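Similarities with probable monooxygenase (Photorhabdus luminescens, PDB 4HB9) binds flavin-adenine dinucleotide and is probably a flavin-dependent monooxygenase of the aromatic ring hydroxylase type. Local coordinates at residues G44-S49 against R106-R111; L65-A70 against T112-I117. All coordinates share one frame; numbering follows the deposited sequence.

In the fold
Contact 1 holds residues of the FAD pocket, and contact 2 lies beside it, Leu114 being about 8 Å from the cofactor; their centres are about 10 Å apart. The segments alternate in sequence: 44-49, 65-70, 106-111, 112-117. Contact 1 pairs strands 44-47 and 106-110 of a three-stranded antiparallel sheet, which strand 72-74 completes. Contact 2 packs helix 61-70 against helix 111-119, and the latter follows strand 106-110 directly. Helix 61-70 packs on the sheet through Phe67 and Ala70, with Ile109 CD1 3.8 Å from both Phe67 CD1 and Ala70 CB, and Ile117 of helix 111-119 also touches Ile109. His46 and Arg111 of contact 1 bond to the flavin cofactor.

Contact 1. Residues G44-S49 against R106-R111; sequences GIHINS and RLSISR. With FAD (flavin-adenine dinucleotide), chain B; EDO (1,2-ethanediol), chain D.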
loop_
_atom_site.group_PDB
_atom_site.type_symbol
_atom_site.label_atom_id
_atom_site.label_comp_id
_atom_site.label_asym_id
_atom_site.label_seq_id
_atom_site.Cartn_x
_atom_site.Cartn_y
_atom_site.Cartn_z
ATOM N N GLY A 44 1.089 4.727 8.478
ATOM C CA GLY A 44 1.300 3.381 8.936
ATOM C C GLY A 44 0.692 2.332 8.023
ATOM O O GLY A 44 -0.119 2.616 7.174
ATOM N N ILE A 45 1.147 1.112 8.181
ATOM C CA ILE A 45 0.631 -0.024 7.423
ATOM C C ILE A 45 0.199 -1.075 8.439
ATOM O O ILE A 45 0.883 -1.308 9.423
ATOM C CB ILE A 45 1.706 -0.537 6.465
ATOM C CG1 ILE A 45 1.802 0.438 5.292
ATOM C CG2 ILE A 45 1.381 -1.947 5.914
ATOM C CD1 ILE A 45 3.115 0.383 4.609
ATOM N N HIS A 46 -0.960 -1.675 8.214
ATOM C CA HIS A 46 -1.431 -2.780 9.021
ATOM C C HIS A 46 -1.174 -4.056 8.261
ATOM O O HIS A 46 -1.639 -4.194 7.149
ATOM C CB HIS A 46 -2.915 -2.628 9.278
ATOM C CG HIS A 46 -3.239 -1.447 10.127
ATOM N ND1 HIS A 46 -4.530 -1.058 10.402
ATOM C CD2 HIS A 46 -2.431 -0.585 10.786
ATOM C CE1 HIS A 46 -4.502 0.008 11.187
ATOM N NE2 HIS A 46 -3.241 0.316 11.436
ATOM N N ILE A 47 -0.411 -4.953 8.861
ATOM C CA ILE A 47 -0.048 -6.215 8.243
ATOM C C ILE A 47 -1.011 -7.325 8.673
ATOM O O ILE A 47 -1.276 -7.531 9.876
ATOM C CB ILE A 47 1.417 -6.561 8.575
ATOM C CG1 ILE A 47 2.360 -5.506 7.984
ATOM C CG2 ILE A 47 1.778 -7.980 8.127
ATOM C CD1 ILE A 47 2.380 -5.415 6.475
ATOM N N ASN A 48 -1.579 -8.022 7.693
ATOM C CA ASN A 48 -2.496 -9.111 8.001
ATOM C C ASN A 48 -1.798 -10.460 7.850
ATOM O O ASN A 48 -0.579 -10.504 7.702
ATOM C CB ASN A 48 -3.752 -8.990 7.147
ATOM C CG ASN A 48 -3.497 -9.266 5.671
ATOM O OD1 ASN A 48 -2.503 -9.851 5.281
ATOM N ND2 ASN A 48 -4.397 -8.818 4.853
ATOM N N SER A 49 -2.547 -11.562 7.906
ATOM C CA SER A 49 -1.924 -12.877 7.923
ATOM C C SER A 49 -1.145 -13.197 6.647
ATOM O O SER A 49 -0.123 -13.895 6.701
ATOM C CB SER A 49 -2.948 -13.976 8.231
ATOM O OG SER A 49 -3.846 -14.125 7.161
ATOM N N ARG A 106 -4.207 -7.647 13.849
ATOM C CA ARG A 106 -3.181 -7.346 12.853
ATOM C C ARG A 106 -1.906 -6.793 13.496
ATOM O O ARG A 106 -1.869 -6.548 14.709
ATOM C CB ARG A 106 -3.757 -6.361 11.836
ATOM C CG ARG A 106 -4.619 -7.052 10.784
ATOM C CD ARG A 106 -5.794 -6.211 10.331
ATOM N NE ARG A 106 -6.488 -6.828 9.198
ATOM C CZ ARG A 106 -7.261 -7.917 9.266
ATOM N NH1 ARG A 106 -7.456 -8.557 10.416
ATOM N NH2 ARG A 106 -7.841 -8.386 8.163
ATOM N N LEU A 107 -0.877 -6.587 12.673
ATOM C CA LEU A 107 0.353 -5.963 13.108
ATOM C C LEU A 107 0.463 -4.571 12.509
ATOM O O LEU A 107 0.316 -4.390 11.303
ATOM C CB LEU A 107 1.538 -6.824 12.700
ATOM C CG LEU A 107 1.556 -8.163 13.440
ATOM C CD1 LEU A 107 2.492 -9.149 12.757
ATOM C CD2 LEU A 107 1.974 -7.940 14.875
ATOM N N SER A 108 0.753 -3.605 13.351
ATOM C CA SER A 108 0.784 -2.218 12.962
ATOM C C SER A 108 2.225 -1.735 12.993
ATOM O O SER A 108 2.936 -1.969 13.952
ATOM C CB SER A 108 -0.120 -1.403 13.900
ATOM O OG SER A 108 -0.021 -0.023 13.623
ATOM N N ILE A 109 2.674 -1.126 11.901
ATOM C CA ILE A 109 4.036 -0.606 11.802
ATOM C C ILE A 109 4.023 0.666 10.948
ATOM O O ILE A 109 3.104 0.875 10.156
ATOM C CB ILE A 109 4.982 -1.691 11.232
ATOM C CG1 ILE A 109 6.458 -1.263 11.344
ATOM C CG2 ILE A 109 4.521 -2.085 9.834
ATOM C CD1 ILE A 109 7.472 -2.367 11.059
ATOM N N SER A 110 5.010 1.548 11.116
ATOM C CA SER A 110 5.078 2.707 10.249
ATOM C C SER A 110 5.591 2.243 8.896
ATOM O O SER A 110 6.347 1.275 8.813
ATOM C CB SER A 110 5.994 3.805 10.805
ATOM O OG SER A 110 7.332 3.356 10.878
ATOM N N ARG A 111 5.171 2.926 7.841
ATOM C CA ARG A 111 5.760 2.669 6.522
ATOM C C ARG A 111 7.264 2.883 6.538
ATOM O O ARG A 111 8.017 2.070 5.973
ATOM C CB ARG A 111 5.121 3.499 5.425
ATOM C CG ARG A 111 5.772 3.175 4.084
ATOM C CD ARG A 111 5.073 3.751 2.879
ATOM N NE ARG A 111 5.763 3.324 1.657
ATOM C CZ ARG A 111 5.288 2.450 0.760
ATOM N NH1 ARG A 111 4.100 1.901 0.909
ATOM N NH2 ARG A 111 6.033 2.115 -0.288
HETATM P PA FAD B . 5.271 0.743 -3.812
HETATM O O1A FAD B . 5.497 0.252 -2.406
HETATM O O2A FAD B . 4.590 2.017 -4.180
HETATM O O5B FAD B . 6.675 0.687 -4.579
HETATM C C5B FAD B . 6.819 1.103 -5.925
HETATM C C4B FAD B . 8.291 1.433 -6.079
HETATM O O4B FAD B . 8.586 1.577 -7.480
HETATM C C3B FAD B . 8.704 2.741 -5.375
HETATM O O3B FAD B . 9.915 2.579 -4.635
HETATM C C2B FAD B . 8.873 3.691 -6.543
HETATM O O2B FAD B . 9.792 4.749 -6.337
HETATM C C1B FAD B . 9.376 2.735 -7.634
HETATM N N9A FAD B . 9.197 3.185 -9.016
HETATM C C8A FAD B . 8.080 3.718 -9.578
HETATM N N7A FAD B . 8.265 3.948 -10.909
HETATM C C5A FAD B . 9.529 3.559 -11.185
HETATM C C6A FAD B . 10.357 3.552 -12.406
HETATM N N6A FAD B . 9.801 4.043 -13.538
HETATM N N1A FAD B . 11.623 3.095 -12.320
HETATM C C2A FAD B . 12.119 2.606 -11.160
HETATM N N3A FAD B . 11.427 2.576 -10.005
HETATM C C4A FAD B . 10.133 3.037 -9.964
HETATM N N1 FAD B . -1.594 -1.368 2.593
HETATM C C2 FAD B . -1.900 -2.323 3.501
HETATM O O2 FAD B . -1.861 -3.565 3.197
HETATM N N3 FAD B . -2.243 -1.975 4.756
HETATM C C4 FAD B . -2.366 -0.717 5.190
HETATM O O4 FAD B . -2.704 -0.483 6.381
HETATM C C4X FAD B . -2.094 0.374 4.250
HETATM N N5 FAD B . -2.179 1.687 4.609
HETATM C C5X FAD B . -1.923 2.651 3.695
HETATM C C6 FAD B . -2.030 3.994 4.038
HETATM C C7 FAD B . -1.763 5.007 3.114
HETATM C C7M FAD B . -1.879 6.472 3.490
HETATM C C8 FAD B . -1.371 4.650 1.740
HETATM C C8M FAD B . -1.063 5.723 0.719
HETATM C C9 FAD B . -1.262 3.308 1.390
HETATM C C9A FAD B . -1.519 2.286 2.304
HETATM N N10 FAD B . -1.409 0.925 1.940
HETATM C C10 FAD B . -1.697 -0.054 2.885
HETATM C "C1'" FAD B . -1.063 0.497 0.569
HETATM C "C2'" FAD B . 0.423 0.194 0.392
HETATM O "O2'" FAD B . 1.224 1.254 0.888
HETATM C "C3'" FAD B . 0.713 -0.006 -1.094
HETATM O "O3'" FAD B . -0.324 -0.808 -1.657
HETATM C "C4'" FAD B . 2.046 -0.714 -1.288
HETATM O "O4'" FAD B . 3.072 0.249 -1.133
HETATM C "C5'" FAD B . 2.174 -1.345 -2.659
HETATM O "O5'" FAD B . 3.443 -1.962 -2.716
HETATM P P FAD B . 4.223 -1.931 -4.123
HETATM O O1P FAD B . 5.557 -2.571 -3.819
HETATM O O2P FAD B . 3.324 -2.497 -5.190
HETATM O O3P FAD B . 4.426 -0.400 -4.558
HETATM C C1 EDO D . -6.146 -12.213 9.006
HETATM O O1 EDO D . -5.252 -11.130 9.309
HETATM C C2 EDO D . -6.880 -11.997 7.682
HETATM O O2 EDO D . -5.961 -11.832 6.591
HETATM O O HOH W 1 -4.949 -4.925 6.989
#
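The side chains of Ile45 and Arg111 cross obliquely, with Ile45 CD1 3.8 Å from Arg111 CB. The arginine is extended from CG to NE, its CG anti to the backbone N (chi1 -180°), which takes the guanidinium to the cofactor. There Arg111 NH1 bonds to FAD O4' at 2.8 Å and NH2 to FAD O1A, in the guanidinium plane; two nitrogens thus grip ribityl and phosphate oxygens, and the positive charge probably offsets that of the diphosphate. On the other face His46 presents CD2 to Ser108 OG at 3.8 Å, a packing contact, while its NE2 bonds to Met224 O. Antiparallel backbone bonds join Ile45 to Ile109 and Ile47 to Leu107. His46 N makes a nearly straight bond (166°) to FAD O4 that helps hold the pyrimidine end, with a weak FAD N3 to His46 O bond beside it. Strand 44-47 is thus an outermost strand of a three-stranded antiparallel sheet whose edge, with Arg111 at the start of the next helix, lines the FAD pocket. Strand 72-74 bonds to the far side of strand 106-110, helix 61-70 packs on Ile47, Leu107 and Ile109, and helix 330-349 meets Ile45 and Ile47.

Contact 2. Residues L65-A70 against T112-I117; sequences LAFEEA and TELKEI. With EDO (1,2-ethanediol), chain K; EDO (1,2-ethanediol), chain L.
The segments 65-70 and 112-117, of helices 61-70 and 111-119, run antiparallel, the segment axes 167° apart in direction and 10.0 Å apart at closest approach, a spacing that side chains must bridge. This is a helix-helix packing beside the FAD pocket, with no direct hydrogen bond between the two segments. Ile117 is the chief bridging residue. Its CG1 stands opposite the carbonyl carbon (chi1 -69°), and the outstretched CD1 reaches the backbone of the other helix, 3.7 Å from Ala66 O and from Phe67 N. The same methyl approaches Ala70 CB at 4.2 Å, so it sits against one turn of helix lined by two alanines, consistent with the small side chains there. Ala66 CB meets Ile117 CG1 further back along the branch.

Phe67 and Leu114 lie side by side and point the same way, both with CG opposite the backbone N. Leu114 CD1 comes obliquely to the ring, 4.0 Å from Phe67 CD1. The phenyl ring also meets Trp64, while Leu114 touches Ile11 of helix 11-22, a residue that binds FAD.

At the other end the contact turns polar. Glu113 OE1 bonds to Ser110 OG, the N-cap residue of its own helix. Two waters lie within bonding distance of both Ala70 O and the carboxylate, one at each oxygen, though they have too few protons for every acceptor near them. Glu113 OE2 rests 3.5 Å from Ala70 CB.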
loop_
_atom_site.group_PDB
_atom_site.type_symbol
_atom_site.label_atom_id
_atom_site.label_comp_id
_atom_site.label_asym_id
_atom_site.label_seq_id
_atom_site.Cartn_x
_atom_site.Cartn_y
_atom_site.Cartn_z
ATOM N N LEU A 65 13.138 -10.515 12.899
ATOM C CA LEU A 65 13.143 -10.111 14.319
ATOM C C LEU A 65 12.984 -8.598 14.482
ATOM O O LEU A 65 12.307 -8.141 15.421
ATOM C CB LEU A 65 14.406 -10.586 15.036
ATOM C CG LEU A 65 14.572 -12.084 15.265
ATOM C CD1 LEU A 65 15.828 -12.335 16.083
ATOM C CD2 LEU A 65 13.383 -12.727 15.943
ATOM N N ALA A 66 13.590 -7.814 13.588
ATOM C CA ALA A 66 13.449 -6.348 13.631
ATOM C C ALA A 66 11.990 -5.905 13.379
ATOM O O ALA A 66 11.479 -4.968 14.015
ATOM C CB ALA A 66 14.385 -5.673 12.649
ATOM N N PHE A 67 11.337 -6.600 12.468
ATOM C CA PHE A 67 9.920 -6.413 12.218
ATOM C C PHE A 67 9.067 -6.692 13.451
ATOM O O PHE A 67 8.205 -5.885 13.787
ATOM C CB PHE A 67 9.426 -7.278 11.049
ATOM C CG PHE A 67 7.952 -7.180 10.830
ATOM C CD1 PHE A 67 7.409 -6.069 10.201
ATOM C CD2 PHE A 67 7.093 -8.184 11.271
ATOM C CE1 PHE A 67 6.055 -5.951 10.017
ATOM C CE2 PHE A 67 5.727 -8.076 11.081
ATOM C CZ PHE A 67 5.201 -6.960 10.466
ATOM N N GLU A 68 9.301 -7.819 14.107
ATOM C CA GLU A 68 8.560 -8.169 15.314
ATOM C C GLU A 68 8.766 -7.093 16.381
ATOM O O GLU A 68 7.816 -6.707 17.046
ATOM C CB GLU A 68 8.999 -9.536 15.858
ATOM C CG GLU A 68 8.537 -10.686 14.990
ATOM C CD GLU A 68 8.883 -12.035 15.554
ATOM O OE1 GLU A 68 10.064 -12.278 15.888
ATOM O OE2 GLU A 68 7.970 -12.866 15.618
ATOM N N GLU A 69 9.998 -6.625 16.516
ATOM C CA GLU A 69 10.369 -5.584 17.484
ATOM C C GLU A 69 9.677 -4.235 17.204
ATOM O O GLU A 69 9.242 -3.551 18.130
ATOM C CB GLU A 69 11.883 -5.433 17.499
ATOM C CG GLU A 69 12.449 -4.313 18.359
ATOM C CD GLU A 69 12.191 -4.460 19.844
ATOM O OE1 GLU A 69 11.966 -5.594 20.320
ATOM O OE2 GLU A 69 12.236 -3.415 20.552
ATOM N N ALA A 70 9.581 -3.855 15.926
ATOM C CA ALA A 70 9.047 -2.541 15.569
ATOM C C ALA A 70 7.521 -2.495 15.527
ATOM O O ALA A 70 6.929 -1.436 15.763
ATOM C CB ALA A 70 9.617 -2.081 14.238
ATOM N N THR A 112 7.728 3.933 7.210
ATOM C CA THR A 112 9.178 4.209 7.235
ATOM C C THR A 112 9.973 3.058 7.887
ATOM O O THR A 112 10.958 2.602 7.326
ATOM C CB THR A 112 9.552 5.574 7.845
ATOM O OG1 THR A 112 10.982 5.728 7.818
ATOM C CG2 THR A 112 9.086 5.700 9.286
ATOM N N GLU A 113 9.519 2.535 9.024
ATOM C CA GLU A 113 10.213 1.404 9.637
ATOM C C GLU A 113 10.174 0.151 8.783
ATOM O O GLU A 113 11.154 -0.564 8.712
ATOM C CB GLU A 113 9.642 1.064 11.021
ATOM C CG GLU A 113 9.943 2.083 12.127
ATOM C CD GLU A 113 8.990 1.877 13.311
ATOM O OE1 GLU A 113 7.753 2.024 13.119
ATOM O OE2 GLU A 113 9.459 1.427 14.384
ATOM N N LEU A 114 9.017 -0.145 8.205
ATOM C CA LEU A 114 8.864 -1.311 7.381
ATOM C C LEU A 114 9.836 -1.240 6.209
ATOM O O LEU A 114 10.529 -2.245 5.915
ATOM C CB LEU A 114 7.432 -1.474 6.902
ATOM C CG LEU A 114 7.133 -2.686 6.030
ATOM C CD1 LEU A 114 7.475 -3.980 6.732
ATOM C CD2 LEU A 114 5.680 -2.665 5.619
ATOM N N LYS A 115 9.939 -0.073 5.577
ATOM C CA LYS A 115 10.893 0.083 4.443
ATOM C C LYS A 115 12.358 -0.089 4.865
ATOM O O LYS A 115 13.144 -0.726 4.165
ATOM C CB LYS A 115 10.718 1.413 3.719
ATOM C CG LYS A 115 9.485 1.488 2.821
ATOM C CD LYS A 115 9.394 0.396 1.749
ATOM C CE LYS A 115 10.617 0.300 0.818
ATOM N NZ LYS A 115 10.963 1.622 0.230
ATOM N N GLU A 116 12.735 0.485 5.999
ATOM C CA GLU A 116 14.100 0.319 6.511
ATOM C C GLU A 116 14.424 -1.149 6.768
ATOM O O GLU A 116 15.528 -1.608 6.443
ATOM C CB GLU A 116 14.333 1.153 7.788
ATOM C CG GLU A 116 14.292 2.655 7.542
ATOM C CD GLU A 116 15.250 3.115 6.448
ATOM O OE1 GLU A 116 16.463 3.124 6.686
ATOM O OE2 GLU A 116 14.780 3.485 5.353
ATOM N N ILE A 117 13.452 -1.891 7.315
ATOM C CA ILE A 117 13.600 -3.312 7.547
ATOM C C ILE A 117 13.685 -4.118 6.252
ATOM O O ILE A 117 14.521 -5.009 6.121
ATOM C CB ILE A 117 12.469 -3.828 8.444
ATOM C CG1 ILE A 117 12.667 -3.248 9.848
ATOM C CG2 ILE A 117 12.421 -5.341 8.468
ATOM C CD1 ILE A 117 11.434 -3.383 10.713
HETATM C C1 EDO K . 4.143 -7.606 17.377
HETATM O O1 EDO K . 5.505 -8.021 17.247
HETATM C C2 EDO K . 3.928 -6.596 18.501
HETATM O O2 EDO K . 4.816 -6.762 19.614
HETATM C C1 EDO L . 12.719 4.283 -1.502
HETATM O O1 EDO L . 13.047 3.006 -2.055
HETATM C C2 EDO L . 11.989 5.069 -2.570
HETATM O O2 EDO L . 10.705 4.487 -2.832
HETATM O O HOH W 2 5.874 0.819 14.488
HETATM O O HOH W 3 8.352 1.094 16.550
#